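Local coordinates for protein Pts system, fructose-specific iiabc component (Borrelia burgdorferi, PDB 5DLE) that probably serves as the IIB domain of a fructose-specific phosphotransferase system transporter, passing phosphate on to D-fructose as the sugar enters the cell, at residues A[26-31]-A[54-59]; A[39-44]-A[102-107]; A[46-51]-A[80-85]; A[62-67]-A[84-89]. All blocks are in the same frame, centred on the assembly; numbering follows the deposited sequence.

Overall arrangement
From the N terminus, segments 26-31 and 39-44 on and after helix 25-40, then 46-51 on strand 44-50, open before any contact has closed. Contact 1 closes first, at 54-59, joining the start of the helix to the edge strand of the sheet; it therefore crosses contacts 2 and 3. Contact 4 follows contact 1 in series, opening at helix 61-66. Contact 3 closes at 80-85 and contact 4 at 84-89, sharing Glu84 and Gly85; contact 3 ties strand 44-50, and contact 4 the end of helix 61-66, to the chain leading into strand 88-91. Contact 2 closes last, at 102-107, enclosing contacts 3 and 4 and bringing helix 100-107 beside helix 25-40.

Contact 1: residues A[26-31]-A[54-59]; sequences HTYIAA and GIENAL
The Tyr28 ring and the Glu56 carboxylate meet at the phenol edge: Glu56 OE1 lies in the plane of the ring, beyond the hydroxyl and on its CE1 side, while the two flat groups are turned 63° against each other. Glu56 uses neither face of the ring; Ile29 of the second subunit also packs on Tyr28.

Tyr28 OH donates to Glu56 OE1, but the 2.3 Å between these two oxygens is shorter than an ordinary hydrogen bond, so the exact length is doubtful. The other carboxylate oxygen takes no bond from the phenol, Tyr28 OH to Glu56 OE2 being 3.4 Å at a poor angle. The two side chains cross at about a right angle. Tyr28 leaves helix 25-40 with CG beside its backbone N (chi1 -86°), which carries the phenol out from the helix so that only its end gets to the strand. Glu56 points at the helix from the short strand 55-56, its chain extended beyond CG, and its backbone pairs with Thr49 of strand 44-50. On the preceding helix residue, Thr27 OG1 bonds to Gln50 O, a second link from this helix, here to strand 44-50, the neighbour of 55-56.

Lys33 of the second subunit completes the cluster, forming a salt bridge to Glu56 OE2 and a hydrogen bond with Tyr28 OH. Phenol, carboxylate and the ammonium of a neighbouring subunit thus gather at the subunit interface. The lysine probably stabilises Glu56 as a carboxylate, whereas the strength of the phenol bond cannot be judged from so short a distance; this intrachain pair also belongs to the assembly.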
loop_
_atom_site.group_PDB
_atom_site.type_symbol
_atom_site.label_atom_id
_atom_site.label_comp_id
_atom_site.label_asym_id
_atom_site.label_seq_id
_atom_site.Cartn_x
_atom_site.Cartn_y
_atom_site.Cartn_z
ATOM N N HIS A 26 -3.577 3.640 -0.935
ATOM C CA HIS A 26 -4.937 4.082 -0.593
ATOM C C HIS A 26 -5.616 4.784 -1.758
ATOM O O HIS A 26 -6.831 4.607 -1.960
ATOM C CB HIS A 26 -4.979 4.983 0.629
ATOM C CG HIS A 26 -4.887 4.219 1.913
ATOM N ND1 HIS A 26 -5.478 4.669 3.071
ATOM C CD2 HIS A 26 -4.229 3.080 2.236
ATOM C CE1 HIS A 26 -5.188 3.830 4.066
ATOM N NE2 HIS A 26 -4.434 2.858 3.586
ATOM N N THR A 27 -4.869 5.598 -2.508
ATOM C CA THR A 27 -5.460 6.279 -3.677
ATOM C C THR A 27 -6.073 5.266 -4.626
ATOM O O THR A 27 -7.236 5.438 -5.075
ATOM C CB THR A 27 -4.369 7.063 -4.391
ATOM O OG1 THR A 27 -3.928 8.096 -3.516
ATOM C CG2 THR A 27 -4.853 7.678 -5.682
ATOM N N TYR A 28 -5.317 4.213 -4.947
ATOM C CA TYR A 28 -5.786 3.260 -5.956
ATOM C C TYR A 28 -6.766 2.265 -5.369
ATOM O O TYR A 28 -7.683 1.809 -6.078
ATOM C CB TYR A 28 -4.582 2.508 -6.596
ATOM C CG TYR A 28 -4.002 3.300 -7.754
ATOM C CD1 TYR A 28 -3.156 4.351 -7.546
ATOM C CD2 TYR A 28 -4.390 3.024 -9.057
ATOM C CE1 TYR A 28 -2.661 5.117 -8.580
ATOM C CE2 TYR A 28 -3.928 3.782 -10.093
ATOM C CZ TYR A 28 -3.069 4.819 -9.855
ATOM O OH TYR A 28 -2.590 5.578 -10.904
ATOM N N ILE A 29 -6.591 1.859 -4.097
ATOM C CA ILE A 29 -7.581 0.944 -3.538
ATOM C C ILE A 29 -8.943 1.645 -3.473
ATOM O O ILE A 29 -9.976 1.058 -3.821
ATOM C CB ILE A 29 -7.146 0.448 -2.143
ATOM C CG1 ILE A 29 -5.888 -0.424 -2.276
ATOM C CG2 ILE A 29 -8.260 -0.433 -1.537
ATOM C CD1 ILE A 29 -5.205 -0.661 -0.906
ATOM N N ALA A 30 -8.969 2.891 -2.951
ATOM C CA ALA A 30 -10.232 3.613 -2.889
ATOM C C ALA A 30 -10.840 3.746 -4.278
ATOM O O ALA A 30 -12.057 3.533 -4.457
ATOM C CB ALA A 30 -10.038 4.989 -2.248
ATOM N N ALA A 31 -10.002 4.034 -5.277
ATOM C CA ALA A 31 -10.555 4.235 -6.627
ATOM C C ALA A 31 -11.161 2.968 -7.166
ATOM O O ALA A 31 -12.286 2.985 -7.703
ATOM C CB ALA A 31 -9.472 4.743 -7.575
ATOM N N GLY A 54 1.542 13.506 -8.060
ATOM C CA GLY A 54 0.688 14.236 -8.968
ATOM C C GLY A 54 -0.689 13.624 -9.110
ATOM O O GLY A 54 -1.164 12.878 -8.254
ATOM N N ILE A 55 -1.296 13.935 -10.245
ATOM C CA ILE A 55 -2.722 13.763 -10.513
ATOM C C ILE A 55 -2.860 13.027 -11.837
ATOM O O ILE A 55 -2.229 13.414 -12.822
ATOM C CB ILE A 55 -3.453 15.111 -10.584
ATOM C CG1 ILE A 55 -3.345 15.844 -9.244
ATOM C CG2 ILE A 55 -4.908 14.914 -11.040
ATOM C CD1 ILE A 55 -3.881 17.262 -9.312
ATOM N N GLU A 56 -3.679 11.973 -11.862
ATOM C CA GLU A 56 -3.891 11.173 -13.065
ATOM C C GLU A 56 -5.379 11.163 -13.398
ATOM O O GLU A 56 -6.221 11.147 -12.501
ATOM C CB GLU A 56 -3.395 9.725 -12.890
ATOM C CG GLU A 56 -1.884 9.590 -12.752
ATOM C CD GLU A 56 -1.492 8.166 -12.355
ATOM O OE1 GLU A 56 -1.792 7.756 -11.202
ATOM O OE2 GLU A 56 -0.924 7.449 -13.210
ATOM N N ASN A 57 -5.692 11.220 -14.688
ATOM C CA ASN A 57 -7.064 11.037 -15.193
ATOM C C ASN A 57 -8.020 12.044 -14.568
ATOM O O ASN A 57 -9.138 11.711 -14.128
ATOM C CB ASN A 57 -7.543 9.602 -14.974
ATOM C CG ASN A 57 -6.658 8.611 -15.686
ATOM O OD1 ASN A 57 -6.724 8.510 -16.928
ATOM N ND2 ASN A 57 -5.815 7.930 -14.966
ATOM N N ALA A 58 -7.588 13.307 -14.586
ATOM C CA ALA A 58 -8.359 14.384 -13.988
ATOM C C ALA A 58 -9.764 14.465 -14.583
ATOM O O ALA A 58 -9.971 14.272 -15.785
ATOM C CB ALA A 58 -7.621 15.702 -14.188
ATOM N N LEU A 59 -10.731 14.749 -13.720
ATOM C CA LEU A 59 -12.097 14.966 -14.177
ATOM C C LEU A 59 -12.124 16.150 -15.125
ATOM O O LEU A 59 -11.465 17.164 -14.891
ATOM C CB LEU A 59 -13.032 15.236 -12.997
ATOM C CG LEU A 59 -13.078 14.133 -11.909
ATOM C CD1 LEU A 59 -14.024 14.556 -10.783
ATOM C CD2 LEU A 59 -13.491 12.795 -12.541
#

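Contact 2: residues A[39-44]-A[102-107]; sequences KKQGYS and NIIKES
Gln41 lies against Ile104 and Lys105. From CB, which points at segment 102-107, the chain runs out with CG beside the backbone N (chi1 -69°) and stays extended, so the amide alone reaches the helix. Its CD rests on the Ile104 methyl, 3.5 Å from CG2. Gln41 OE1 is wedged between two aliphatic groups, 3.2 Å from Ile104 CG2 and 3.4 Å from Lys105 CG. Gln41 NE2 lies over the branch point of the isoleucine, 3.6 Å from Ile104 CB, and spends its hydrogens on Glu37 OE2 and on Glu101 O, the carbonyl just before the segment. The amide is thereby held in rotation, its nitrogen among acceptors and its oxygen among hydrocarbon. Ile104 was modelled in two conformers, and the distances belong to one of them.

Tyr43 adds a looser contact. Its CE2 stands 4.0 Å from Ile104 CG2, meeting the methyl obliquely, while Gln41 OE1 lies at the edge of the ring, in its plane. Gly42, between the two, has positive phi and ends helix 25-40 in a Schellman motif that turns the chain so that Gln41 and Tyr43 both point at segment 102-107. On the far helix, Ser107 OG returns a bond to Ile104 O at 2.8 Å.

The contact joins the C-terminal end of helix 25-40 to helix 100-107, neighbours on one face of the sheet. Ile104 also reaches Ile34 and Ile71, and Tyr43 packs on Ile14 and stacks with Phe108; a bound imidazole, probably from the crystallisation liquor, sits beside Tyr43. Helix 25-40 lies over strands 13-19 and 44-50, helix 100-107 over 69-74 and 88-91.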
loop_
_atom_site.group_PDB
_atom_site.type_symbol
_atom_site.label_atom_id
_atom_site.label_comp_id
_atom_site.label_asym_id
_atom_site.label_seq_id
_atom_site.Cartn_x
_atom_site.Cartn_y
_atom_site.Cartn_z
ATOM N N LYS A 39 -20.263 0.159 -10.320
ATOM C CA LYS A 39 -20.724 -0.682 -11.426
ATOM C C LYS A 39 -21.682 -1.750 -10.917
ATOM O O LYS A 39 -22.724 -2.017 -11.558
ATOM C CB LYS A 39 -19.518 -1.249 -12.165
ATOM C CG LYS A 39 -18.839 -0.145 -13.010
ATOM C CD LYS A 39 -17.619 -0.616 -13.787
ATOM C CE LYS A 39 -16.331 -0.272 -13.039
ATOM N NZ LYS A 39 -15.156 -1.018 -13.615
ATOM N N LYS A 40 -21.418 -2.308 -9.731
ATOM C CA LYS A 40 -22.355 -3.278 -9.156
ATOM C C LYS A 40 -23.736 -2.662 -8.963
ATOM O O LYS A 40 -24.759 -3.319 -9.233
ATOM C CB LYS A 40 -21.817 -3.837 -7.839
ATOM C CG LYS A 40 -22.731 -4.844 -7.150
ATOM C CD LYS A 40 -22.148 -5.250 -5.799
ATOM C CE LYS A 40 -23.079 -6.217 -5.080
ATOM N NZ LYS A 40 -22.595 -6.511 -3.707
ATOM N N GLN A 41 -23.796 -1.408 -8.520
ATOM C CA GLN A 41 -25.061 -0.703 -8.322
ATOM C C GLN A 41 -25.648 -0.132 -9.612
ATOM O O GLN A 41 -26.722 0.487 -9.552
ATOM C CB GLN A 41 -24.883 0.395 -7.258
ATOM C CG GLN A 41 -24.650 -0.176 -5.823
ATOM C CD GLN A 41 -24.599 0.878 -4.707
ATOM O OE1 GLN A 41 -25.345 1.856 -4.746
ATOM N NE2 GLN A 41 -23.729 0.666 -3.688
ATOM N N GLY A 42 -24.985 -0.286 -10.755
ATOM C CA GLY A 42 -25.546 0.124 -12.038
ATOM C C GLY A 42 -25.152 1.495 -12.547
ATOM O O GLY A 42 -25.770 1.989 -13.498
ATOM N N TYR A 43 -24.143 2.131 -11.958
ATOM C CA TYR A 43 -23.778 3.488 -12.314
ATOM C C TYR A 43 -22.561 3.487 -13.215
ATOM O O TYR A 43 -21.705 2.608 -13.120
ATOM C CB TYR A 43 -23.439 4.301 -11.051
ATOM C CG TYR A 43 -24.591 4.390 -10.093
ATOM C CD1 TYR A 43 -25.753 5.082 -10.448
ATOM C CD2 TYR A 43 -24.548 3.774 -8.852
ATOM C CE1 TYR A 43 -26.817 5.155 -9.590
ATOM C CE2 TYR A 43 -25.586 3.861 -7.964
ATOM C CZ TYR A 43 -26.748 4.536 -8.356
ATOM O OH TYR A 43 -27.820 4.633 -7.506
ATOM N N SER A 44 -22.469 4.527 -14.024
ATOM C CA SER A 44 -21.269 4.917 -14.749
ATOM C C SER A 44 -20.345 5.639 -13.778
ATOM O O SER A 44 -20.824 6.339 -12.881
ATOM C CB SER A 44 -21.666 5.865 -15.894
ATOM O OG SER A 44 -20.622 5.961 -16.832
ATOM N N ASN A 102 -22.107 1.476 1.313
ATOM C CA ASN A 102 -22.909 2.490 1.962
ATOM C C ASN A 102 -22.561 3.879 1.447
ATOM O O ASN A 102 -23.459 4.701 1.232
ATOM C CB ASN A 102 -22.745 2.363 3.474
ATOM C CG ASN A 102 -23.477 1.136 4.041
ATOM O OD1 ASN A 102 -24.388 0.578 3.411
ATOM N ND2 ASN A 102 -23.075 0.708 5.247
ATOM N N ILE A 103 -21.273 4.151 1.191
ATOM C CA ILE A 103 -20.903 5.484 0.732
ATOM C C ILE A 103 -21.507 5.788 -0.631
ATOM O O ILE A 103 -21.974 6.908 -0.875
ATOM C CB ILE A 103 -19.379 5.628 0.738
ATOM C CG1 ILE A 103 -18.940 5.990 2.146
ATOM C CG2 ILE A 103 -18.900 6.662 -0.292
ATOM C CD1 ILE A 103 -17.484 5.803 2.341
ATOM N N ILE A 104 -21.502 4.821 -1.548
ATOM C CA ILE A 104 -22.112 5.030 -2.868
ATOM C C ILE A 104 -23.578 5.384 -2.692
ATOM O O ILE A 104 -24.101 6.325 -3.298
ATOM C CB ILE A 104 -21.969 3.768 -3.748
ATOM C CG1 ILE A 104 -20.499 3.459 -4.095
ATOM C CG2 ILE A 104 -22.834 3.890 -5.026
ATOM C CD1 ILE A 104 -19.785 4.587 -4.766
ATOM N N LYS A 105 -24.263 4.607 -1.847
ATOM C CA LYS A 105 -25.710 4.819 -1.682
ATOM C C LYS A 105 -25.989 6.170 -1.035
ATOM O O LYS A 105 -26.877 6.920 -1.482
ATOM C CB LYS A 105 -26.306 3.686 -0.846
ATOM C CG LYS A 105 -26.456 2.391 -1.611
ATOM C CD LYS A 105 -27.039 1.290 -0.718
ATOM C CE LYS A 105 -27.078 -0.074 -1.425
ATOM N NZ LYS A 105 -28.052 -0.121 -2.561
ATOM N N GLU A 106 -25.229 6.495 0.016
ATOM C CA GLU A 106 -25.412 7.735 0.766
ATOM C C GLU A 106 -25.079 8.963 -0.078
ATOM O O GLU A 106 -25.592 10.050 0.215
ATOM C CB GLU A 106 -24.547 7.738 2.038
ATOM C CG GLU A 106 -25.029 6.779 3.144
ATOM C CD GLU A 106 -23.933 6.372 4.162
ATOM O OE1 GLU A 106 -22.826 6.970 4.171
ATOM O OE2 GLU A 106 -24.185 5.428 4.953
ATOM N N SER A 107 -24.234 8.820 -1.107
ATOM C CA SER A 107 -23.800 10.007 -1.836
ATOM C C SER A 107 -24.960 10.696 -2.537
ATOM O O SER A 107 -24.925 11.909 -2.718
ATOM C CB SER A 107 -22.705 9.661 -2.854
ATOM O OG SER A 107 -23.246 8.871 -3.911
#

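Contact 3: residues A[46-51]-A[80-85]; sequences RVETQG and EKRFEG
Arg82 grips Glu48 end-on with its two terminal nitrogens, one to each carboxylate oxygen. The bond from Arg82 NH1 to Glu48 OE1 is 2.8 Å long and practically straight (179°), and that from Arg82 NH2 to Glu48 OE2 is 2.9 Å. Both oxygens are met on their syn sides, making a bidentate salt bridge with the two planes twisted 26° apart.

Each carboxylate oxygen has a further donor. Gln50 NE2, two residues along the same strand, bonds to Glu48 OE2 at 2.8 Å, meeting it nearly along its C-O axis, and the backbone N of Leu59 bonds to Glu48 OE1. Four N-H groups therefore hold this buried carboxylate, which probably keeps it ionised. Arg82 is positioned in turn: CG sits between backbone N and carbonyl carbon (chi1 54°), the chain then runs straight to NE, and NE bonds to Asp79 O. Phe83 lines it, with Arg82 CG 3.7 Å above the centre of the ring and Phe83 CZ against one face of the guanidinium.

The bridge spans from strand 44-50 to the 3-10 turn 81-83 in the loop between strands 69-74 and 88-91. It crosses one face of the sheet, whose parallel strands are ordered 44-50, 13-19, 69-74, 88-91, with 55-56 antiparallel at the edge, a doubly wound alpha/beta arrangement consistent with the phosphatase-like fold of PTS IIB domains.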
loop_
_atom_site.group_PDB
_atom_site.type_symbol
_atom_site.label_atom_id
_atom_site.label_comp_id
_atom_site.label_asym_id
_atom_site.label_seq_id
_atom_site.Cartn_x
_atom_site.Cartn_y
_atom_site.Cartn_z
ATOM N N ARG A 46 -16.364 7.733 -13.287
ATOM C CA ARG A 46 -15.027 8.207 -13.657
ATOM C C ARG A 46 -14.321 8.638 -12.385
ATOM O O ARG A 46 -14.924 9.352 -11.579
ATOM C CB ARG A 46 -15.108 9.394 -14.632
ATOM C CG ARG A 46 -15.103 8.960 -16.101
ATOM C CD ARG A 46 -13.658 8.728 -16.624
ATOM N NE ARG A 46 -12.956 10.006 -16.593
ATOM C CZ ARG A 46 -11.927 10.335 -15.827
ATOM N NH1 ARG A 46 -11.286 9.456 -15.041
ATOM N NH2 ARG A 46 -11.488 11.583 -15.910
ATOM N N VAL A 47 -13.060 8.203 -12.199
ATOM C CA VAL A 47 -12.280 8.540 -11.009
ATOM C C VAL A 47 -10.973 9.226 -11.399
ATOM O O VAL A 47 -10.190 8.689 -12.204
ATOM C CB VAL A 47 -11.982 7.297 -10.142
ATOM C CG1 VAL A 47 -11.294 7.720 -8.825
ATOM C CG2 VAL A 47 -13.238 6.589 -9.800
ATOM N N GLU A 48 -10.730 10.391 -10.808
ATOM C CA GLU A 48 -9.447 11.072 -10.814
ATOM C C GLU A 48 -8.650 10.621 -9.598
ATOM O O GLU A 48 -9.191 10.537 -8.495
ATOM C CB GLU A 48 -9.688 12.587 -10.749
ATOM C CG GLU A 48 -8.501 13.435 -10.323
ATOM C CD GLU A 48 -8.873 14.925 -10.274
ATOM O OE1 GLU A 48 -9.712 15.343 -11.090
ATOM O OE2 GLU A 48 -8.367 15.666 -9.408
ATOM N N THR A 49 -7.362 10.361 -9.786
ATOM C CA THR A 49 -6.536 9.941 -8.668
ATOM C C THR A 49 -5.422 10.946 -8.402
ATOM O O THR A 49 -4.887 11.554 -9.323
ATOM C CB THR A 49 -5.897 8.548 -8.907
ATOM O OG1 THR A 49 -5.166 8.523 -10.143
ATOM C CG2 THR A 49 -6.954 7.436 -8.925
ATOM N N GLN A 50 -5.088 11.109 -7.122
ATOM C CA GLN A 50 -3.963 11.959 -6.699
ATOM C C GLN A 50 -3.150 11.266 -5.616
ATOM O O GLN A 50 -3.703 10.829 -4.605
ATOM C CB GLN A 50 -4.469 13.298 -6.141
ATOM C CG GLN A 50 -5.587 13.964 -6.962
ATOM C CD GLN A 50 -5.792 15.409 -6.542
ATOM O OE1 GLN A 50 -5.051 15.934 -5.674
ATOM N NE2 GLN A 50 -6.762 16.072 -7.149
ATOM N N GLY A 51 -1.825 11.382 -5.749
ATOM C CA GLY A 51 -0.891 11.067 -4.676
ATOM C C GLY A 51 -0.010 12.232 -4.254
ATOM O O GLY A 51 -0.388 13.402 -4.390
ATOM N N GLU A 80 -11.890 22.153 -4.688
ATOM C CA GLU A 80 -13.306 21.819 -4.653
ATOM C C GLU A 80 -14.198 22.849 -5.343
ATOM O O GLU A 80 -15.384 22.565 -5.542
ATOM C CB GLU A 80 -13.769 21.627 -3.195
ATOM C CG GLU A 80 -13.172 20.377 -2.548
ATOM C CD GLU A 80 -13.547 20.149 -1.079
ATOM O OE1 GLU A 80 -14.600 20.627 -0.623
ATOM O OE2 GLU A 80 -12.754 19.474 -0.378
ATOM N N LYS A 81 -13.683 24.031 -5.734
ATOM C CA LYS A 81 -14.557 25.025 -6.373
ATOM C C LYS A 81 -15.220 24.465 -7.626
ATOM O O LYS A 81 -16.388 24.781 -7.917
ATOM C CB LYS A 81 -13.764 26.297 -6.696
ATOM C CG LYS A 81 -14.666 27.452 -7.129
ATOM C CD LYS A 81 -13.926 28.793 -7.166
ATOM C CE LYS A 81 -14.892 29.960 -7.424
ATOM N NZ LYS A 81 -15.921 30.112 -6.345
ATOM N N ARG A 82 -14.507 23.599 -8.353
ATOM C CA ARG A 82 -15.045 22.951 -9.544
ATOM C C ARG A 82 -16.296 22.122 -9.289
ATOM O O ARG A 82 -16.970 21.761 -10.254
ATOM C CB ARG A 82 -13.974 22.054 -10.161
ATOM C CG ARG A 82 -13.369 21.031 -9.187
ATOM C CD ARG A 82 -12.332 20.214 -9.931
ATOM N NE ARG A 82 -11.533 19.461 -8.991
ATOM C CZ ARG A 82 -10.918 18.309 -9.263
ATOM N NH1 ARG A 82 -11.031 17.773 -10.469
ATOM N NH2 ARG A 82 -10.173 17.715 -8.317
ATOM N N PHE A 83 -16.615 21.789 -8.042
ATOM C CA PHE A 83 -17.796 20.988 -7.746
ATOM C C PHE A 83 -18.972 21.816 -7.220
ATOM O O PHE A 83 -19.981 21.239 -6.792
ATOM C CB PHE A 83 -17.438 19.895 -6.733
ATOM C CG PHE A 83 -16.259 19.055 -7.147
ATOM C CD1 PHE A 83 -16.276 18.346 -8.349
ATOM C CD2 PHE A 83 -15.154 18.987 -6.337
ATOM C CE1 PHE A 83 -15.204 17.545 -8.725
ATOM C CE2 PHE A 83 -14.045 18.222 -6.721
ATOM C CZ PHE A 83 -14.084 17.491 -7.923
ATOM N N GLU A 84 -18.867 23.138 -7.231
ATOM C CA GLU A 84 -20.001 23.965 -6.820
ATOM C C GLU A 84 -21.269 23.591 -7.583
ATOM O O GLU A 84 -21.241 23.357 -8.799
ATOM C CB GLU A 84 -19.697 25.443 -7.058
ATOM C CG GLU A 84 -18.770 25.994 -6.002
ATOM C CD GLU A 84 -18.544 27.485 -6.175
ATOM O OE1 GLU A 84 -19.141 28.080 -7.109
ATOM O OE2 GLU A 84 -17.777 28.047 -5.366
ATOM N N GLY A 85 -22.384 23.508 -6.853
ATOM C CA GLY A 85 -23.667 23.212 -7.480
ATOM C C GLY A 85 -23.947 21.730 -7.603
ATOM O O GLY A 85 -25.030 21.367 -8.023
#

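Contact 4: residues A[62-67]-A[84-89]; sequences EEIKNA and EGKRVY
Lys86 and Ile64 run obliquely past each other, the lysine passing under the end of helix 61-66 so that its ammonium group meets backbone carbonyls while its stem touches the isoleucine. Lys86 CG approaches the Ile64 methyl, 4.1 Å from CG2. The chain then bends twice (chi2 -66°, chi3 -54°), folding NZ inward; on the way Lys86 CE passes 3.1 Å from Ile64 O.

Lys86 NZ donates to Ile64 O at 2.8 Å and to Ala67 O at 2.7 Å. Both carbonyls are met in their own planes, that of Ala67 on a lone pair at a C=O...N angle of 142°. Lys65 O also stands close, 2.9 Å from Lys86 NZ. Ile64 O accepts the Ala67 backbone N as well, so the closing turn and the lysine share one acceptor. A positive charge among the carbonyls at the C-terminal end of a helix would be favoured by the helix dipole. Elsewhere on the helix, Asn66 ND2 bonds to Glu62 OE2 and Lys65 NZ to Asn66 OD1; the Lys65-Glu62 salt bridge is long.

Helix 61-66 lies on the face of the sheet away from helices 25-40 and 100-107. Lys86 fastens its end, just before strand 69-74, to the chain entering strand 88-91, the parallel neighbour of that strand. Val70 lies alongside, touched by Lys86 and paired with Arg87 and Tyr89, while Phe83 fills in between Ile64 and Val88.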
loop_
_atom_site.group_PDB
_atom_site.type_symbol
_atom_site.label_atom_id
_atom_site.label_comp_id
_atom_site.label_asym_id
_atom_site.label_seq_id
_atom_site.Cartn_x
_atom_site.Cartn_y
_atom_site.Cartn_z
ATOM N N GLU A 62 -16.824 18.726 -18.419
ATOM C CA GLU A 62 -18.036 18.073 -18.891
ATOM C C GLU A 62 -18.417 16.885 -18.014
ATOM O O GLU A 62 -19.605 16.659 -17.751
ATOM C CB GLU A 62 -17.865 17.628 -20.350
ATOM C CG GLU A 62 -19.071 16.921 -20.897
ATOM C CD GLU A 62 -20.188 17.890 -21.319
ATOM O OE1 GLU A 62 -20.014 19.131 -21.198
ATOM O OE2 GLU A 62 -21.248 17.406 -21.778
ATOM N N GLU A 63 -17.428 16.104 -17.564
ATOM C CA GLU A 63 -17.727 14.984 -16.682
ATOM C C GLU A 63 -18.381 15.461 -15.393
ATOM O O GLU A 63 -19.341 14.850 -14.903
ATOM C CB GLU A 63 -16.444 14.203 -16.369
ATOM C CG GLU A 63 -16.000 13.336 -17.538
ATOM C CD GLU A 63 -14.561 12.838 -17.442
ATOM O OE1 GLU A 63 -13.767 13.373 -16.627
ATOM O OE2 GLU A 63 -14.236 11.892 -18.206
ATOM N N ILE A 64 -17.874 16.545 -14.819
ATOM C CA ILE A 64 -18.480 17.044 -13.588
ATOM C C ILE A 64 -19.893 17.574 -13.871
ATOM O O ILE A 64 -20.825 17.364 -13.082
ATOM C CB ILE A 64 -17.569 18.108 -12.943
ATOM C CG1 ILE A 64 -16.239 17.462 -12.545
ATOM C CG2 ILE A 64 -18.264 18.718 -11.736
ATOM C CD1 ILE A 64 -15.177 18.526 -12.205
ATOM N N LYS A 65 -20.065 18.280 -14.992
ATOM C CA LYS A 65 -21.385 18.765 -15.382
ATOM C C LYS A 65 -22.415 17.635 -15.449
ATOM O O LYS A 65 -23.542 17.772 -14.951
ATOM C CB LYS A 65 -21.284 19.487 -16.733
ATOM C CG LYS A 65 -22.636 19.816 -17.313
ATOM C CD LYS A 65 -22.506 20.438 -18.731
ATOM C CE LYS A 65 -23.864 20.469 -19.417
ATOM N NZ LYS A 65 -24.210 19.112 -19.979
ATOM N N ASN A 66 -22.044 16.502 -16.052
ATOM C CA ASN A 66 -23.002 15.426 -16.283
ATOM C C ASN A 66 -23.243 14.533 -15.081
ATOM O O ASN A 66 -24.175 13.729 -15.104
ATOM C CB ASN A 66 -22.542 14.592 -17.477
ATOM C CG ASN A 66 -22.573 15.390 -18.772
ATOM O OD1 ASN A 66 -23.382 16.302 -18.926
ATOM N ND2 ASN A 66 -21.676 15.063 -19.690
ATOM N N ALA A 67 -22.425 14.645 -14.034
ATOM C CA ALA A 67 -22.508 13.721 -12.909
ATOM C C ALA A 67 -23.743 13.977 -12.059
ATOM O O ALA A 67 -24.141 15.121 -11.836
ATOM C CB ALA A 67 -21.257 13.898 -12.037
ATOM N N GLU A 84 -18.867 23.138 -7.231
ATOM C CA GLU A 84 -20.001 23.965 -6.820
ATOM C C GLU A 84 -21.269 23.591 -7.583
ATOM O O GLU A 84 -21.241 23.357 -8.799
ATOM C CB GLU A 84 -19.697 25.443 -7.058
ATOM C CG GLU A 84 -18.770 25.994 -6.002
ATOM C CD GLU A 84 -18.544 27.485 -6.175
ATOM O OE1 GLU A 84 -19.141 28.080 -7.109
ATOM O OE2 GLU A 84 -17.777 28.047 -5.366
ATOM N N GLY A 85 -22.384 23.508 -6.853
ATOM C CA GLY A 85 -23.667 23.212 -7.480
ATOM C C GLY A 85 -23.947 21.730 -7.603
ATOM O O GLY A 85 -25.030 21.367 -8.023
ATOM N N LYS A 86 -22.982 20.870 -7.258
ATOM C CA LYS A 86 -23.142 19.419 -7.282
ATOM C C LYS A 86 -23.327 18.888 -5.871
ATOM O O LYS A 86 -22.819 19.464 -4.909
ATOM C CB LYS A 86 -21.912 18.719 -7.883
ATOM C CG LYS A 86 -21.320 19.363 -9.152
ATOM C CD LYS A 86 -22.290 19.281 -10.367
ATOM C CE LYS A 86 -22.739 17.831 -10.628
ATOM N NZ LYS A 86 -23.382 17.721 -12.032
ATOM N N ARG A 87 -24.033 17.775 -5.754
ATOM C CA ARG A 87 -24.006 17.045 -4.495
ATOM C C ARG A 87 -22.613 16.465 -4.336
ATOM O O ARG A 87 -22.119 15.785 -5.234
ATOM C CB ARG A 87 -25.026 15.914 -4.479
ATOM C CG ARG A 87 -26.472 16.398 -4.561
ATOM C CD ARG A 87 -27.359 15.197 -4.256
ATOM N NE ARG A 87 -28.795 15.491 -4.344
ATOM C CZ ARG A 87 -29.548 15.740 -3.292
ATOM N NH1 ARG A 87 -29.013 15.750 -2.071
ATOM N NH2 ARG A 87 -30.850 15.955 -3.459
ATOM N N VAL A 88 -21.987 16.725 -3.183
ATOM C CA VAL A 88 -20.617 16.270 -2.933
ATOM C C VAL A 88 -20.610 15.512 -1.617
ATOM O O VAL A 88 -21.034 16.041 -0.586
ATOM C CB VAL A 88 -19.622 17.441 -2.899
ATOM C CG1 VAL A 88 -18.219 16.917 -2.542
ATOM C CG2 VAL A 88 -19.574 18.197 -4.233
ATOM N N TYR A 89 -20.114 14.267 -1.658
ATOM C CA TYR A 89 -19.979 13.432 -0.477
ATOM C C TYR A 89 -18.493 13.252 -0.243
ATOM O O TYR A 89 -17.816 12.576 -1.035
ATOM C CB TYR A 89 -20.654 12.091 -0.680
ATOM C CG TYR A 89 -20.874 11.346 0.594
ATOM C CD1 TYR A 89 -21.230 12.003 1.759
ATOM C CD2 TYR A 89 -20.717 9.994 0.629
ATOM C CE1 TYR A 89 -21.425 11.293 2.942
ATOM C CE2 TYR A 89 -20.920 9.277 1.801
ATOM C CZ TYR A 89 -21.268 9.921 2.935
ATOM O OH TYR A 89 -21.447 9.175 4.077
#